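Local coordinates for protein glycoside hydrolase family 31 (Trueperella pyogenes, PDB 5I0F) that probably hydrolyses cycloalternan as a family 31 glycoside hydrolase, working through a covalent glycosyl-enzyme intermediate, at residues A408-V416 and M436-W447; Q55-N63 and N91-H99. All blocks are in the same frame, centred on the assembly; numbering follows the deposited sequence.

Contact 1: A408-V416 and M436-W447; sequences ALIASGHVV and MPDLSTEAGRQW
Trp-447 lies against the last turns of helix 400-412, joining two helices of the family 31 TIM-barrel domain whose short segments run nearly antiparallel, their axes 11.6 Å apart. The tight part of the contact is built round this indole. Ser-412 CB makes a CH-pi contact over one face, 3.8 Å from the centroid of the five-membered ring, while Leu-409 CD1 reaches Trp-447 CZ3 at 3.7 Å and Ala-408 CB meets CZ2. With CG swung anti to the backbone N (chi1 -164°), the indole of Trp-447 projects from its own helix to the neighbouring one. Its CB also packs on CD2 of His-414, whose imidazole lies across the start of helix 442-450, with Gly-444 CA over one ring face at 3.8 Å from the centroid and Ser-412 O over the opposite face. Beyond the end of helix 400-412 the backbones meet in a single bridge, Val-415 with Pro-437: Asp-438 N donates almost straight to His-414 O (2.8 Å), from above the carbonyl plane, and Val-416 N donates to Met-436 O. A water donates to both His-414 O and Gly-444 O, so the histidine carbonyl holds two donors. Glu-480 ties the two sides together, its OE1 hydrogen-bonded to His-414 ND1 and its backbone N to Asp-438 OD2. At the solvent side the packing thins to Ala-443, whose CB is 3.8 Å from His-414 CE1.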
# COMPACT_ATOMS: atom_id res chain seq x y z
N ALA A 408 -17.18 21.34 9.50
CA ALA A 408 -18.20 20.36 9.92
C ALA A 408 -17.56 19.01 10.30
O ALA A 408 -17.97 18.38 11.27
CB ALA A 408 -19.24 20.18 8.82
N LEU A 409 -16.52 18.61 9.58
CA LEU A 409 -15.76 17.42 9.94
C LEU A 409 -15.17 17.54 11.35
O LEU A 409 -15.39 16.69 12.21
CB LEU A 409 -14.66 17.16 8.90
CG LEU A 409 -13.70 16.01 9.19
CD1 LEU A 409 -14.45 14.70 9.35
CD2 LEU A 409 -12.65 15.91 8.10
N ILE A 410 -14.45 18.63 11.60
CA ILE A 410 -13.87 18.86 12.92
C ILE A 410 -14.99 18.91 13.94
O ILE A 410 -14.91 18.24 14.98
CB ILE A 410 -13.03 20.16 13.01
CG1 ILE A 410 -11.78 20.06 12.11
CG2 ILE A 410 -12.61 20.44 14.46
CD1 ILE A 410 -11.18 21.41 11.76
N ALA A 411 -16.03 19.68 13.64
CA ALA A 411 -17.08 19.90 14.62
C ALA A 411 -17.80 18.59 14.97
O ALA A 411 -18.26 18.43 16.10
CB ALA A 411 -18.06 20.98 14.16
N SER A 412 -17.86 17.64 14.03
CA SER A 412 -18.45 16.33 14.29
C SER A 412 -17.68 15.47 15.31
O SER A 412 -18.23 14.50 15.85
CB SER A 412 -18.58 15.52 12.99
OG SER A 412 -17.31 15.02 12.58
N GLY A 413 -16.41 15.79 15.55
CA GLY A 413 -15.56 14.95 16.37
C GLY A 413 -14.89 13.80 15.62
O GLY A 413 -13.91 13.26 16.12
N HIS A 414 -15.35 13.47 14.41
CA HIS A 414 -14.88 12.31 13.69
C HIS A 414 -13.60 12.62 12.90
O HIS A 414 -13.54 12.36 11.69
CB HIS A 414 -15.98 11.77 12.76
CG HIS A 414 -17.26 11.43 13.47
ND1 HIS A 414 -17.30 10.61 14.58
CD2 HIS A 414 -18.54 11.78 13.22
CE1 HIS A 414 -18.55 10.48 14.98
NE2 HIS A 414 -19.33 11.17 14.17
N VAL A 415 -12.56 13.10 13.61
CA VAL A 415 -11.24 13.36 13.00
C VAL A 415 -10.18 12.67 13.82
O VAL A 415 -10.28 12.64 15.05
CB VAL A 415 -10.86 14.87 12.94
CG1 VAL A 415 -11.60 15.56 11.83
CG2 VAL A 415 -11.09 15.59 14.28
N VAL A 416 -9.17 12.11 13.18
CA VAL A 416 -7.98 11.62 13.92
C VAL A 416 -7.38 12.80 14.73
O VAL A 416 -7.27 13.91 14.20
CB VAL A 416 -6.93 10.98 13.01
CG1 VAL A 416 -5.75 10.44 13.82
CG2 VAL A 416 -7.57 9.84 12.21
N MET A 436 -7.61 14.35 8.75
CA MET A 436 -7.83 12.94 8.46
C MET A 436 -9.09 12.47 9.17
O MET A 436 -9.15 12.49 10.39
CB MET A 436 -6.58 12.16 8.88
CG MET A 436 -6.49 10.76 8.34
SD MET A 436 -4.80 10.08 8.54
CE MET A 436 -5.02 8.55 7.66
N PRO A 437 -10.13 12.04 8.41
CA PRO A 437 -11.33 11.58 9.08
C PRO A 437 -11.07 10.32 9.89
O PRO A 437 -10.21 9.47 9.51
CB PRO A 437 -12.31 11.27 7.93
CG PRO A 437 -11.43 10.99 6.75
CD PRO A 437 -10.19 11.84 6.95
N ASP A 438 -11.79 10.22 11.00
CA ASP A 438 -11.68 9.07 11.89
C ASP A 438 -12.68 8.04 11.41
O ASP A 438 -13.88 8.21 11.58
CB ASP A 438 -11.95 9.47 13.35
CG ASP A 438 -11.57 8.39 14.33
OD1 ASP A 438 -11.66 7.21 13.95
OD2 ASP A 438 -11.20 8.68 15.50
N LEU A 439 -12.17 6.99 10.79
CA LEU A 439 -13.00 5.94 10.22
C LEU A 439 -12.97 4.70 11.10
O LEU A 439 -13.32 3.60 10.63
CB LEU A 439 -12.51 5.65 8.78
CG LEU A 439 -12.45 6.88 7.85
CD1 LEU A 439 -11.88 6.50 6.49
CD2 LEU A 439 -13.82 7.52 7.66
N SER A 440 -12.57 4.86 12.37
CA SER A 440 -12.40 3.73 13.29
C SER A 440 -13.71 3.24 13.94
O SER A 440 -13.71 2.16 14.52
CB SER A 440 -11.35 4.06 14.37
OG SER A 440 -11.81 4.97 15.37
N THR A 441 -14.79 4.01 13.85
CA THR A 441 -16.10 3.61 14.37
C THR A 441 -17.17 3.75 13.30
O THR A 441 -16.98 4.48 12.32
CB THR A 441 -16.54 4.48 15.57
OG1 THR A 441 -16.77 5.84 15.14
CG2 THR A 441 -15.50 4.46 16.67
N GLU A 442 -18.30 3.07 13.50
CA GLU A 442 -19.40 3.14 12.55
C GLU A 442 -19.87 4.58 12.33
O GLU A 442 -20.10 5.00 11.19
CB GLU A 442 -20.57 2.22 12.96
CG GLU A 442 -21.62 2.03 11.87
CD GLU A 442 -21.12 1.30 10.63
OE1 GLU A 442 -20.33 0.33 10.77
OE2 GLU A 442 -21.51 1.72 9.50
N ALA A 443 -19.97 5.36 13.41
CA ALA A 443 -20.44 6.73 13.32
C ALA A 443 -19.50 7.61 12.50
O ALA A 443 -19.96 8.42 11.70
CB ALA A 443 -20.67 7.33 14.71
N GLY A 444 -18.19 7.44 12.66
CA GLY A 444 -17.21 8.19 11.86
C GLY A 444 -17.20 7.81 10.37
O GLY A 444 -17.11 8.68 9.52
N ARG A 445 -17.31 6.52 10.08
CA ARG A 445 -17.40 6.02 8.72
C ARG A 445 -18.67 6.54 8.03
O ARG A 445 -18.64 6.98 6.86
CB ARG A 445 -17.36 4.50 8.68
CG ARG A 445 -16.01 3.92 9.09
CD ARG A 445 -15.91 2.43 8.84
NE ARG A 445 -16.78 1.62 9.69
CZ ARG A 445 -16.45 1.12 10.89
NH1 ARG A 445 -17.34 0.40 11.54
NH2 ARG A 445 -15.28 1.35 11.46
N GLN A 446 -19.78 6.52 8.77
CA GLN A 446 -21.04 7.02 8.24
C GLN A 446 -21.03 8.52 7.96
O GLN A 446 -21.54 8.93 6.90
CB GLN A 446 -22.24 6.60 9.10
CG GLN A 446 -22.53 5.13 8.79
CD GLN A 446 -23.72 4.54 9.48
OE1 GLN A 446 -24.50 5.24 10.14
NE2 GLN A 446 -23.89 3.23 9.33
N TRP A 447 -20.41 9.30 8.85
CA TRP A 447 -20.33 10.75 8.66
C TRP A 447 -19.58 11.07 7.37
O TRP A 447 -20.03 11.88 6.57
CB TRP A 447 -19.67 11.45 9.87
CG TRP A 447 -19.92 12.91 9.84
CD1 TRP A 447 -20.89 13.59 10.51
CD2 TRP A 447 -19.22 13.88 9.06
NE1 TRP A 447 -20.83 14.93 10.21
CE2 TRP A 447 -19.82 15.13 9.31
CE3 TRP A 447 -18.14 13.81 8.17
CZ2 TRP A 447 -19.38 16.30 8.72
CZ3 TRP A 447 -17.71 14.97 7.56
CH2 TRP A 447 -18.34 16.21 7.83
O HOH W 1 -15.37 11.09 9.51
O HOH W 2 -7.40 15.01 11.49

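Contact 2: Q55-N63 and N91-H99; sequences QVFDMSPVN and NGWQTSIPH
Ser-60 and Gln-94 form an antiparallel hydrogen-bonded pair, Ser-60 N giving a nearly straight bond to Gln-94 O (2.9 Å) and Gln-94 N returning a more bent one to Ser-60 O, while Pro-61 faces Trp-93 as the next, non-hydrogen-bonded pair. On that pair's face of the sheet, Pro-61 CG sits over the six-membered ring of Trp-93, 4.2 Å from its centroid, in a CH-pi contact. Met-59 bends at chi3 (78°), which brings its CE to Trp-93 CB at 4.0 Å, and its CG packs crosswise on Thr-95. On the other face Val-62 CG1 touches Gln-94 CB. Before Met-59 the strands splay, the axes of 55-58 and 91-97 coming no closer than 7.4 Å. Phe-57 CB rests 3.5 Å from Thr-95 OG1, and its ring extends to Ile-97, CZ to CG1 3.7 Å. A water links the carbonyl Asp-58 O to the hydroxyl Thr-95 OG1 across this gap. Here Phe-57 and Met-59 hydrogen-bond through their backbones to strand 41-49, while Trp-93, in the paired part, does so to strand 31-37. Strand 54-62, broken near Met-59, thus passes from strand 41-49 to strand 91-97 in the curled antiparallel sheet of the 1,3-alpha-isomaltosidase-like N-terminal domain.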
# COMPACT_ATOMS: atom_id res chain seq x y z
N GLN A 55 25.28 17.01 33.49
CA GLN A 55 26.20 17.24 32.38
C GLN A 55 25.57 18.13 31.34
O GLN A 55 24.37 18.05 31.09
CB GLN A 55 26.63 15.91 31.74
CG GLN A 55 27.86 16.04 30.86
CD GLN A 55 28.25 14.74 30.19
OE1 GLN A 55 27.69 13.69 30.46
NE2 GLN A 55 29.23 14.82 29.28
N VAL A 56 26.40 18.98 30.73
CA VAL A 56 25.99 19.96 29.73
C VAL A 56 26.72 19.59 28.44
O VAL A 56 27.93 19.39 28.45
CB VAL A 56 26.39 21.39 30.15
CG1 VAL A 56 25.75 22.42 29.23
CG2 VAL A 56 26.03 21.64 31.62
N PHE A 57 25.98 19.49 27.34
CA PHE A 57 26.55 19.22 26.03
C PHE A 57 26.42 20.46 25.16
O PHE A 57 25.35 21.08 25.11
CB PHE A 57 25.82 18.04 25.38
CG PHE A 57 25.93 16.76 26.16
CD1 PHE A 57 25.03 16.46 27.17
CD2 PHE A 57 26.92 15.83 25.86
CE1 PHE A 57 25.13 15.28 27.89
CE2 PHE A 57 27.04 14.65 26.58
CZ PHE A 57 26.14 14.37 27.60
N ASP A 58 27.50 20.84 24.49
CA ASP A 58 27.49 21.90 23.48
C ASP A 58 27.07 21.29 22.16
O ASP A 58 27.81 20.52 21.57
CB ASP A 58 28.87 22.54 23.30
CG ASP A 58 29.23 23.47 24.42
OD1 ASP A 58 28.42 24.39 24.75
OD2 ASP A 58 30.34 23.31 24.97
N MET A 59 25.89 21.66 21.70
CA MET A 59 25.34 21.10 20.48
C MET A 59 25.96 21.78 19.26
O MET A 59 26.45 22.91 19.34
CB MET A 59 23.82 21.21 20.48
CG MET A 59 23.17 20.53 21.68
SD MET A 59 21.39 20.74 21.75
CE MET A 59 20.85 19.53 20.53
N SER A 60 25.97 21.06 18.14
CA SER A 60 26.53 21.53 16.88
C SER A 60 25.43 21.70 15.84
O SER A 60 24.46 20.92 15.84
CB SER A 60 27.53 20.51 16.37
OG SER A 60 28.70 20.52 17.17
N PRO A 61 25.57 22.69 14.93
CA PRO A 61 24.55 22.83 13.90
C PRO A 61 24.71 21.72 12.86
O PRO A 61 25.81 21.33 12.53
CB PRO A 61 24.83 24.22 13.29
CG PRO A 61 25.97 24.80 14.04
CD PRO A 61 26.67 23.66 14.72
N VAL A 62 23.59 21.22 12.36
CA VAL A 62 23.62 20.07 11.49
C VAL A 62 22.59 20.26 10.40
O VAL A 62 21.68 21.06 10.56
CB VAL A 62 23.38 18.78 12.34
CG1 VAL A 62 21.91 18.62 12.71
CG2 VAL A 62 23.94 17.55 11.67
N ASN A 63 22.77 19.58 9.26
CA ASN A 63 21.70 19.40 8.28
C ASN A 63 21.29 17.95 8.30
O ASN A 63 22.05 17.09 8.77
CB ASN A 63 22.16 19.77 6.88
CG ASN A 63 22.59 21.22 6.78
OD1 ASN A 63 21.96 22.10 7.35
ND2 ASN A 63 23.67 21.46 6.06
N ASN A 91 16.46 25.08 11.76
CA ASN A 91 17.87 25.07 12.07
C ASN A 91 18.08 23.95 13.06
O ASN A 91 17.69 24.07 14.23
CB ASN A 91 18.28 26.41 12.65
CG ASN A 91 17.93 27.57 11.72
OD1 ASN A 91 17.05 28.38 12.02
ND2 ASN A 91 18.58 27.61 10.56
N GLY A 92 18.63 22.84 12.58
CA GLY A 92 18.90 21.68 13.40
C GLY A 92 20.18 21.84 14.21
O GLY A 92 21.17 22.39 13.73
N TRP A 93 20.13 21.33 15.44
CA TRP A 93 21.28 21.23 16.33
C TRP A 93 21.34 19.80 16.86
O TRP A 93 20.29 19.16 17.02
CB TRP A 93 21.10 22.20 17.50
CG TRP A 93 21.16 23.62 17.09
CD1 TRP A 93 20.13 24.40 16.60
CD2 TRP A 93 22.31 24.47 17.15
NE1 TRP A 93 20.57 25.66 16.36
CE2 TRP A 93 21.91 25.74 16.68
CE3 TRP A 93 23.64 24.29 17.56
CZ2 TRP A 93 22.79 26.82 16.61
CZ3 TRP A 93 24.52 25.36 17.48
CH2 TRP A 93 24.09 26.60 17.00
N GLN A 94 22.54 19.32 17.17
CA GLN A 94 22.73 17.92 17.54
C GLN A 94 23.90 17.72 18.50
O GLN A 94 24.91 18.43 18.44
CB GLN A 94 22.93 17.08 16.28
CG GLN A 94 22.94 15.59 16.50
CD GLN A 94 23.32 14.81 15.26
OE1 GLN A 94 22.48 14.53 14.41
NE2 GLN A 94 24.60 14.46 15.14
N THR A 95 23.74 16.76 19.39
CA THR A 95 24.82 16.22 20.19
C THR A 95 24.57 14.72 20.32
O THR A 95 23.55 14.23 19.85
CB THR A 95 24.91 16.91 21.58
OG1 THR A 95 26.09 16.48 22.26
CG2 THR A 95 23.66 16.62 22.46
N SER A 96 25.49 14.00 20.94
CA SER A 96 25.27 12.59 21.26
C SER A 96 25.95 12.16 22.56
O SER A 96 26.83 12.85 23.08
CB SER A 96 25.70 11.68 20.11
OG SER A 96 27.05 11.89 19.78
N ILE A 97 25.47 11.03 23.08
CA ILE A 97 26.05 10.36 24.24
C ILE A 97 26.48 8.99 23.73
O ILE A 97 25.61 8.21 23.37
CB ILE A 97 25.03 10.21 25.39
CG1 ILE A 97 24.47 11.59 25.79
CG2 ILE A 97 25.67 9.51 26.58
CD1 ILE A 97 23.30 11.53 26.75
N PRO A 98 27.80 8.71 23.64
CA PRO A 98 28.27 7.46 23.00
C PRO A 98 27.91 6.13 23.70
O PRO A 98 27.84 5.09 23.03
CB PRO A 98 29.80 7.64 22.95
CG PRO A 98 30.10 8.65 24.00
CD PRO A 98 28.93 9.57 24.04
N HIS A 99 27.72 6.16 25.02
CA HIS A 99 27.38 4.96 25.81
C HIS A 99 26.44 5.35 26.93
O HIS A 99 26.88 5.79 27.99
CB HIS A 99 28.65 4.32 26.38
CG HIS A 99 29.48 3.60 25.36
ND1 HIS A 99 29.01 2.50 24.67
CD2 HIS A 99 30.74 3.82 24.91
CE1 HIS A 99 29.95 2.07 23.84
NE2 HIS A 99 31.00 2.86 23.97
O HOH W 3 27.89 17.84 20.82
O HOH W 4 19.45 22.51 9.98

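From the N terminus, contact 2 comes first: strand 54-62 leaves through a connection holding helix 66-72, and strand 91-97 brings the chain back to close that loop inside the N-terminal beta domain. More than 300 residues later, contact 1 closes a shorter loop, 19 residues without helix or strand between the segments 408-416 and 436-447. The two loops follow in series, neither nested nor crossed. The centres of contact 1 and contact 2 are about 41 Å apart, and the nearest atoms of contact 1 and contact 2 about 26 Å. Contact 2 ties strands within one sheet, whereas contact 1 joins helices in the barrel domain, which supplies much of the glycan pocket, with the Met-436 side chain about 13 Å from a bound glucose.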